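Local atomic coordinates of putative fimbrial associated sortase-like protein (Corynebacterium diphtheriae, PDB entry 6BWE), a protein that is probably a class C sortase, a cysteine transpeptidase that joins pilin subunits into covalent pili on the bacterial surface. Residues P76-A88 with N138-V152. The protein carries 2 engineered substitutions. Sequence-based numbering, arbitrary orientation.
Sequences PVIASISIPTIDA and NLEDVKEHDPIYITV
S80 and S82 of strand 77-83 pair antiparallel with T151 and Y149 of strand 147-152, the short axes passing 4.7 Å apart at 157°, and the four backbone N-H...O bonds are nearly straight, none below 159°. Between these two hydrogen-bonded pairs lies the non-hydrogen-bonded pair I81-I150. On the I81 face, I81 has CG1 anti to its backbone N (chi1 -172°) and an extended second torsion, and together these bring CD1 to within 3.4 Å of I148 CG2, tighter than usual van der Waals contact. Y149 lies on the face of S80, S82 and T151; just past strand 77-83, the P84 ring crosses it at about a right angle and meets the edge of the phenol, CG to CE2 4.0 Å. The hydroxyl of Y149 hydrogen-bonds to D212 OD1 and N214 ND2.

Where strand 77-83 ends and strand 147-152 begins, T85 OG1 donates to D146 OD2 (2.7 Å), while K143 N reaches the same oxygen at 2.9 Å from the opposite face of the carboxylate. This oxygen thus ties the type II turn K143-D146 to the 3-10 segment 84-85. Water 1 bridges T85 N and P147 O. I86 packs on residues 138-142: its CG2 lies 3.3 Å from N138 O, and its CD1 is 3.8 Å from V142 CG2.

The pairing closes the eight-stranded beta barrel of the sortase fold, with strands 88-94 and 155-167 on the outer edges, while I81, I83, L139 and I148 pack on strand 183-187.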
ATOM      1  N   PRO A  76       8.815   7.893 -19.292  1.00 23.26           N
ATOM      2  CA  PRO A  76       8.350   9.273 -19.297  1.00 22.95           C
ATOM      3  C   PRO A  76       8.724  10.043 -18.052  1.00 21.76           C
ATOM      4  O   PRO A  76       8.778   9.490 -16.951  1.00 19.42           O
ATOM      5  CB  PRO A  76       6.845   9.125 -19.348  1.00 22.54           C
ATOM      6  CG  PRO A  76       6.594   7.846 -18.638  1.00 22.32           C
ATOM      7  CD  PRO A  76       7.688   6.951 -19.116  1.00 22.95           C
ATOM      8  N   VAL A  77       8.952  11.332 -18.239  1.00 21.80           N
ATOM      9  CA  VAL A  77       9.016  12.253 -17.099  1.00 22.10           C
ATOM     10  C   VAL A  77       7.575  12.427 -16.617  1.00 21.89           C
ATOM     11  O   VAL A  77       6.729  12.979 -17.352  1.00 22.57           O
ATOM     12  CB  VAL A  77       9.587  13.616 -17.513  1.00 22.67           C
ATOM     13  CG1 VAL A  77       9.499  14.585 -16.330  1.00 23.03           C
ATOM     14  CG2 VAL A  77      11.042  13.470 -17.966  1.00 23.30           C
ATOM     15  N   ILE A  78       7.283  11.967 -15.402  1.00 20.68           N
ATOM     16  CA  ILE A  78       5.905  12.018 -14.904  1.00 20.74           C
ATOM     17  C   ILE A  78       5.568  13.383 -14.282  1.00 20.29           C
ATOM     18  O   ILE A  78       4.420  13.758 -14.238  1.00 20.75           O
ATOM     19  CB  ILE A  78       5.533  10.860 -13.958  1.00 20.57           C
ATOM     20  CG1 ILE A  78       6.404  10.783 -12.705  1.00 20.67           C
ATOM     21  CG2 ILE A  78       5.646   9.551 -14.702  1.00 22.00           C
ATOM     22  CD1 ILE A  78       5.857   9.858 -11.630  1.00 21.12           C
ATOM     23  N   ALA A  79       6.578  14.080 -13.786  1.00 19.89           N
ATOM     24  CA  ALA A  79       6.449  15.398 -13.197  1.00 20.51           C
ATOM     25  C   ALA A  79       7.829  15.993 -13.040  1.00 21.38           C
ATOM     26  O   ALA A  79       8.833  15.313 -13.201  1.00 20.45           O
ATOM     27  CB  ALA A  79       5.753  15.329 -11.833  1.00 20.02           C
ATOM     28  N   SER A  80       7.902  17.292 -12.787  1.00 22.80           N
ATOM     29  CA  SER A  80       9.178  17.878 -12.426  1.00 24.46           C
ATOM     30  C   SER A  80       9.007  18.634 -11.115  1.00 24.17           C
ATOM     31  O   SER A  80       7.887  18.967 -10.718  1.00 25.70           O
ATOM     32  CB  SER A  80       9.728  18.800 -13.527  1.00 25.78           C
ATOM     33  OG  SER A  80       8.818  19.841 -13.787  1.00 28.97           O
ATOM     34  N   ILE A  81      10.125  18.855 -10.452  1.00 24.11           N
ATOM     35  CA  ILE A  81      10.145  19.499  -9.169  1.00 23.60           C
ATOM     36  C   ILE A  81      11.115  20.654  -9.229  1.00 24.46           C
ATOM     37  O   ILE A  81      12.150  20.546  -9.850  1.00 25.09           O
ATOM     38  CB  ILE A  81      10.460  18.493  -8.045  1.00 24.41           C
ATOM     39  CG1 ILE A  81      10.285  19.123  -6.671  1.00 24.73           C
ATOM     40  CG2 ILE A  81      11.865  17.941  -8.143  1.00 25.26           C
ATOM     41  CD1 ILE A  81      10.080  18.099  -5.562  1.00 24.88           C
ATOM     42  N   SER A  82      10.729  21.761  -8.600  1.00 24.42           N
ATOM     43  CA  SER A  82      11.595  22.919  -8.388  0.60 24.60           C
ATOM     44  C   SER A  82      11.697  23.223  -6.898  1.00 24.90           C
ATOM     45  O   SER A  82      10.683  23.301  -6.225  1.00 24.45           O
ATOM     46  CB  SER A  82      11.020  24.136  -9.098  0.60 25.69           C
ATOM     47  OG  SER A  82      11.829  25.261  -8.864  0.60 26.67           O
ATOM     48  N   ILE A  83      12.930  23.396  -6.408  1.00 25.11           N
ATOM     49  CA  ILE A  83      13.242  23.712  -5.026  1.00 25.13           C
ATOM     50  C   ILE A  83      14.209  24.910  -5.093  1.00 25.70           C
ATOM     51  O   ILE A  83      15.419  24.738  -5.038  1.00 26.60           O
ATOM     52  CB  ILE A  83      13.846  22.537  -4.239  1.00 24.51           C
ATOM     53  CG1 ILE A  83      12.995  21.252  -4.409  1.00 24.36           C
ATOM     54  CG2 ILE A  83      13.875  22.889  -2.771  1.00 25.22           C
ATOM     55  CD1 ILE A  83      13.682  20.001  -3.916  1.00 24.45           C
ATOM     56  N   PRO A  84      13.670  26.121  -5.273  1.00 27.09           N
ATOM     57  CA  PRO A  84      14.556  27.253  -5.569  1.00 28.35           C
ATOM     58  C   PRO A  84      15.577  27.577  -4.500  1.00 29.29           C
ATOM     59  O   PRO A  84      16.695  28.042  -4.850  1.00 29.00           O
ATOM     60  CB  PRO A  84      13.605  28.450  -5.744  1.00 28.59           C
ATOM     61  CG  PRO A  84      12.264  27.960  -5.409  1.00 28.04           C
ATOM     62  CD  PRO A  84      12.263  26.463  -5.476  1.00 27.30           C
ATOM     63  N   THR A  85      15.284  27.305  -3.233  1.00 28.64           N
ATOM     64  CA  THR A  85      16.281  27.628  -2.208  1.00 28.84           C
ATOM     65  C   THR A  85      17.587  26.847  -2.323  1.00 28.74           C
ATOM     66  O   THR A  85      18.599  27.247  -1.736  1.00 28.32           O
ATOM     67  CB  THR A  85      15.734  27.505  -0.777  1.00 29.64           C
ATOM     68  OG1 THR A  85      15.217  26.183  -0.535  1.00 27.82           O
ATOM     69  CG2 THR A  85      14.665  28.549  -0.551  1.00 30.22           C
ATOM     70  N   ILE A  86      17.572  25.706  -3.020  1.00 27.13           N
ATOM     71  CA  ILE A  86      18.797  24.970  -3.312  1.00 26.81           C
ATOM     72  C   ILE A  86      19.038  24.896  -4.824  1.00 27.03           C
ATOM     73  O   ILE A  86      19.857  24.104  -5.274  1.00 26.91           O
ATOM     74  CB  ILE A  86      18.804  23.550  -2.687  1.00 25.94           C
ATOM     75  CG1 ILE A  86      17.611  22.737  -3.203  1.00 25.46           C
ATOM     76  CG2 ILE A  86      18.782  23.629  -1.172  1.00 25.91           C
ATOM     77  CD1 ILE A  86      17.704  21.268  -2.902  1.00 24.75           C
ATOM     78  N   ASP A  87      18.340  25.736  -5.585  1.00 28.22           N
ATOM     79  CA  ASP A  87      18.438  25.786  -7.028  1.00 30.74           C
ATOM     80  C   ASP A  87      18.399  24.384  -7.711  1.00 29.79           C
ATOM     81  O   ASP A  87      19.241  24.051  -8.549  1.00 28.05           O
ATOM     82  CB  ASP A  87      19.712  26.536  -7.414  1.00 34.37           C
ATOM     83  CG  ASP A  87      19.788  26.841  -8.904  1.00 36.94           C
ATOM     84  OD1 ASP A  87      18.736  27.073  -9.543  1.00 39.30           O
ATOM     85  OD2 ASP A  87      20.916  26.814  -9.437  1.00 42.17           O
ATOM     86  N   ALA A  88      17.407  23.584  -7.324  1.00 27.92           N
ATOM     87  CA  ALA A  88      17.227  22.247  -7.858  1.00 26.69           C
ATOM     88  C   ALA A  88      16.011  22.289  -8.769  1.00 25.93           C
ATOM     89  O   ALA A  88      14.987  22.828  -8.376  1.00 26.28           O
ATOM     90  CB  ALA A  88      17.011  21.261  -6.728  1.00 26.16           C
ATOM     91  N   ASN A 138      22.126  18.570  -2.185  1.00 24.61           N
ATOM     92  CA  ASN A 138      21.893  19.702  -1.291  1.00 24.76           C
ATOM     93  C   ASN A 138      20.510  19.724  -0.656  1.00 24.80           C
ATOM     94  O   ASN A 138      20.115  20.756  -0.104  1.00 22.90           O
ATOM     95  CB  ASN A 138      22.193  20.990  -2.038  1.00 24.67           C
ATOM     96  CG  ASN A 138      23.590  20.999  -2.601  1.00 24.93           C
ATOM     97  OD1 ASN A 138      24.561  20.702  -1.898  1.00 25.82           O
ATOM     98  ND2 ASN A 138      23.705  21.323  -3.881  1.00 26.10           N
ATOM     99  N   LEU A 139      19.796  18.579  -0.654  1.00 24.66           N
ATOM    100  CA  LEU A 139      18.493  18.506   0.028  1.00 24.94           C
ATOM    101  C   LEU A 139      18.636  18.823   1.522  1.00 25.40           C
ATOM    102  O   LEU A 139      17.741  19.394   2.134  1.00 24.45           O
ATOM    103  CB  LEU A 139      17.847  17.113  -0.147  1.00 25.01           C
ATOM    104  CG  LEU A 139      16.431  16.986   0.368  1.00 25.32           C
ATOM    105  CD1 LEU A 139      15.489  17.879  -0.445  1.00 26.27           C
ATOM    106  CD2 LEU A 139      15.984  15.535   0.299  1.00 25.08           C
ATOM    107  N   GLU A 140      19.804  18.506   2.088  1.00 25.73           N
ATOM    108  CA  GLU A 140      20.126  18.901   3.449  1.00 26.66           C
ATOM    109  C   GLU A 140      20.125  20.405   3.763  1.00 27.46           C
ATOM    110  O   GLU A 140      20.100  20.755   4.941  1.00 26.37           O
ATOM    111  CB  GLU A 140      21.483  18.325   3.843  1.00 28.08           C
ATOM    112  CG  GLU A 140      22.658  19.016   3.142  1.00 28.72           C
ATOM    113  CD  GLU A 140      23.949  18.245   3.249  1.00 29.38           C
ATOM    114  OE1 GLU A 140      24.037  17.299   4.058  1.00 29.73           O
ATOM    115  OE2 GLU A 140      24.908  18.631   2.540  1.00 31.92           O
ATOM    116  N   ASP A 141      20.160  21.270   2.742  1.00 26.66           N
ATOM    117  CA  ASP A 141      20.170  22.725   2.924  1.00 27.43           C
ATOM    118  C   ASP A 141      18.783  23.360   2.811  1.00 27.60           C
ATOM    119  O   ASP A 141      18.633  24.558   2.988  1.00 25.05           O
ATOM    120  CB  ASP A 141      21.117  23.386   1.899  1.00 28.62           C
ATOM    121  CG  ASP A 141      22.581  22.982   2.089  1.00 29.03           C
ATOM    122  OD1 ASP A 141      22.932  22.519   3.208  1.00 30.04           O
ATOM    123  OD2 ASP A 141      23.391  23.127   1.119  1.00 29.47           O
ATOM    124  N   VAL A 142      17.769  22.547   2.529  1.00 26.12           N
ATOM    125  CA  VAL A 142      16.406  22.985   2.520  1.00 27.13           C
ATOM    126  C   VAL A 142      16.003  23.215   3.999  1.00 28.37           C
ATOM    127  O   VAL A 142      16.307  22.408   4.870  1.00 27.86           O
ATOM    128  CB  VAL A 142      15.472  21.929   1.889  1.00 27.05           C
ATOM    129  CG1 VAL A 142      14.034  22.355   1.981  1.00 28.05           C
ATOM    130  CG2 VAL A 142      15.854  21.662   0.436  1.00 27.03           C
ATOM    131  N   LYS A 143      15.352  24.339   4.242  1.00 29.14           N
ATOM    132  CA  LYS A 143      14.856  24.693   5.570  1.00 31.06           C
ATOM    133  C   LYS A 143      13.321  24.689   5.674  1.00 30.72           C
ATOM    134  O   LYS A 143      12.602  24.745   4.664  1.00 28.55           O
ATOM    135  CB  LYS A 143      15.364  26.091   5.920  1.00 32.18           C
ATOM    136  CG  LYS A 143      16.881  26.174   6.077  1.00 34.61           C
ATOM    137  CD  LYS A 143      17.348  27.622   5.923  1.00 37.34           C
ATOM    138  CE  LYS A 143      18.310  28.065   7.005  1.00 40.21           C
ATOM    139  NZ  LYS A 143      19.558  27.270   7.116  1.00 41.06           N
ATOM    140  N   GLU A 144      12.852  24.660   6.924  1.00 31.67           N
ATOM    141  CA  GLU A 144      11.453  24.816   7.275  1.00 33.62           C
ATOM    142  C   GLU A 144      10.889  26.053   6.567  1.00 32.19           C
ATOM    143  O   GLU A 144      11.567  27.096   6.453  1.00 29.40           O
ATOM    144  CB  GLU A 144      11.281  24.992   8.796  1.00 37.66           C
ATOM    145  CG  GLU A 144      11.703  23.810   9.676  1.00 41.21           C
ATOM    146  CD  GLU A 144      10.862  22.552   9.459  1.00 43.88           C
ATOM    147  OE1 GLU A 144       9.809  22.661   8.799  1.00 48.20           O
ATOM    148  OE2 GLU A 144      11.249  21.443   9.927  1.00 45.67           O
ATOM    149  N   HIS A 145       9.671  25.893   6.057  1.00 30.29           N
ATOM    150  CA  HIS A 145       8.957  26.909   5.262  1.00 32.20           C
ATOM    151  C   HIS A 145       9.438  27.116   3.826  1.00 30.96           C
ATOM    152  O   HIS A 145       8.792  27.867   3.101  1.00 31.12           O
ATOM    153  CB  HIS A 145       8.868  28.284   5.961  1.00 34.47           C
ATOM    154  CG  HIS A 145       8.495  28.195   7.400  1.00 37.38           C
ATOM    155  ND1 HIS A 145       7.237  27.824   7.820  1.00 40.16           N
ATOM    156  CD2 HIS A 145       9.217  28.414   8.526  1.00 39.97           C
ATOM    157  CE1 HIS A 145       7.205  27.802   9.142  1.00 40.27           C
ATOM    158  NE2 HIS A 145       8.393  28.156   9.592  1.00 40.69           N
ATOM    159  N   ASP A 146      10.522  26.472   3.389  1.00 29.66           N
ATOM    160  CA  ASP A 146      10.947  26.628   1.988  1.00 29.38           C
ATOM    161  C   ASP A 146       9.857  26.083   1.054  1.00 27.85           C
ATOM    162  O   ASP A 146       9.176  25.132   1.409  1.00 26.90           O
ATOM    163  CB  ASP A 146      12.262  25.907   1.716  1.00 29.41           C
ATOM    164  CG  ASP A 146      13.497  26.652   2.280  1.00 32.38           C
ATOM    165  OD1 ASP A 146      13.375  27.770   2.884  1.00 30.96           O
ATOM    166  OD2 ASP A 146      14.609  26.105   2.056  1.00 31.92           O
ATOM    167  N   PRO A 147       9.679  26.688  -0.124  1.00 26.54           N
ATOM    168  CA  PRO A 147       8.696  26.156  -1.061  1.00 26.41           C
ATOM    169  C   PRO A 147       9.250  25.065  -1.993  1.00 25.48           C
ATOM    170  O   PRO A 147      10.442  25.067  -2.349  1.00 24.72           O
ATOM    171  CB  PRO A 147       8.321  27.381  -1.877  1.00 26.93           C
ATOM    172  CG  PRO A 147       9.593  28.140  -1.958  1.00 26.92           C
ATOM    173  CD  PRO A 147      10.222  27.970  -0.608  1.00 27.78           C
ATOM    174  N   ILE A 148       8.364  24.162  -2.369  1.00 24.14           N
ATOM    175  CA  ILE A 148       8.629  23.098  -3.344  1.00 24.32           C
ATOM    176  C   ILE A 148       7.506  23.159  -4.363  1.00 23.82           C
ATOM    177  O   ILE A 148       6.337  23.207  -3.964  1.00 24.76           O
ATOM    178  CB  ILE A 148       8.608  21.725  -2.658  1.00 24.78           C
ATOM    179  CG1 ILE A 148       9.770  21.615  -1.648  1.00 25.64           C
ATOM    180  CG2 ILE A 148       8.665  20.593  -3.672  1.00 23.89           C
ATOM    181  CD1 ILE A 148       9.549  20.516  -0.622  1.00 25.82           C
ATOM    182  N   TYR A 149       7.840  23.189  -5.657  1.00 22.95           N
ATOM    183  CA  TYR A 149       6.830  23.263  -6.721  1.00 22.62           C
ATOM    184  C   TYR A 149       6.856  21.990  -7.570  1.00 22.69           C
ATOM    185  O   TYR A 149       7.913  21.629  -8.091  1.00 22.28           O
ATOM    186  CB  TYR A 149       7.087  24.456  -7.631  1.00 23.49           C
ATOM    187  CG  TYR A 149       7.129  25.782  -6.886  1.00 24.51           C
ATOM    188  CD1 TYR A 149       6.000  26.573  -6.765  1.00 25.40           C
ATOM    189  CD2 TYR A 149       8.289  26.206  -6.261  1.00 25.02           C
ATOM    190  CE1 TYR A 149       6.035  27.807  -6.097  1.00 26.37           C
ATOM    191  CE2 TYR A 149       8.339  27.414  -5.574  1.00 25.73           C
ATOM    192  CZ  TYR A 149       7.214  28.210  -5.487  1.00 26.76           C
ATOM    193  OH  TYR A 149       7.278  29.398  -4.775  1.00 26.65           O
ATOM    194  N   ILE A 150       5.702  21.348  -7.756  1.00 21.98           N
ATOM    195  CA  ILE A 150       5.615  20.166  -8.587  1.00 22.56           C
ATOM    196  C   ILE A 150       4.811  20.562  -9.808  1.00 22.69           C
ATOM    197  O   ILE A 150       3.713  21.087  -9.672  1.00 22.75           O
ATOM    198  CB  ILE A 150       4.948  18.980  -7.859  1.00 24.41           C
ATOM    199  CG1 ILE A 150       5.883  18.494  -6.752  1.00 25.29           C
ATOM    200  CG2 ILE A 150       4.700  17.847  -8.860  1.00 23.84           C
ATOM    201  CD1 ILE A 150       5.285  17.467  -5.857  1.00 26.99           C
ATOM    202  N   THR A 151       5.367  20.322 -10.985  1.00 22.40           N
ATOM    203  CA  THR A 151       4.637  20.541 -12.213  1.00 22.92           C
ATOM    204  C   THR A 151       4.277  19.195 -12.809  1.00 22.25           C
ATOM    205  O   THR A 151       5.138  18.357 -13.005  1.00 21.03           O
ATOM    206  CB  THR A 151       5.431  21.399 -13.189  1.00 24.15           C
ATOM    207  OG1 THR A 151       5.771  22.648 -12.546  1.00 25.27           O
ATOM    208  CG2 THR A 151       4.624  21.713 -14.418  1.00 25.23           C
ATOM    209  N   VAL A 152       2.991  19.012 -13.098  1.00 21.49           N
ATOM    210  CA  VAL A 152       2.498  17.724 -13.589  1.00 21.54           C
ATOM    211  C   VAL A 152       1.328  18.001 -14.525  1.00 21.50           C
ATOM    212  O   VAL A 152       0.409  18.763 -14.183  1.00 22.40           O
ATOM    213  CB  VAL A 152       2.165  16.760 -12.410  1.00 21.79           C
ATOM    214  CG1 VAL A 152       1.189  17.382 -11.411  1.00 22.09           C
ATOM    215  CG2 VAL A 152       1.667  15.428 -12.902  1.00 21.52           C
TER
HETATM  216  O   HOH W   1      12.836  26.219  -2.044  1.00 27.06           O
HETATM  217  O   HOH W   2      21.073  21.721  -5.519  1.00 29.05           O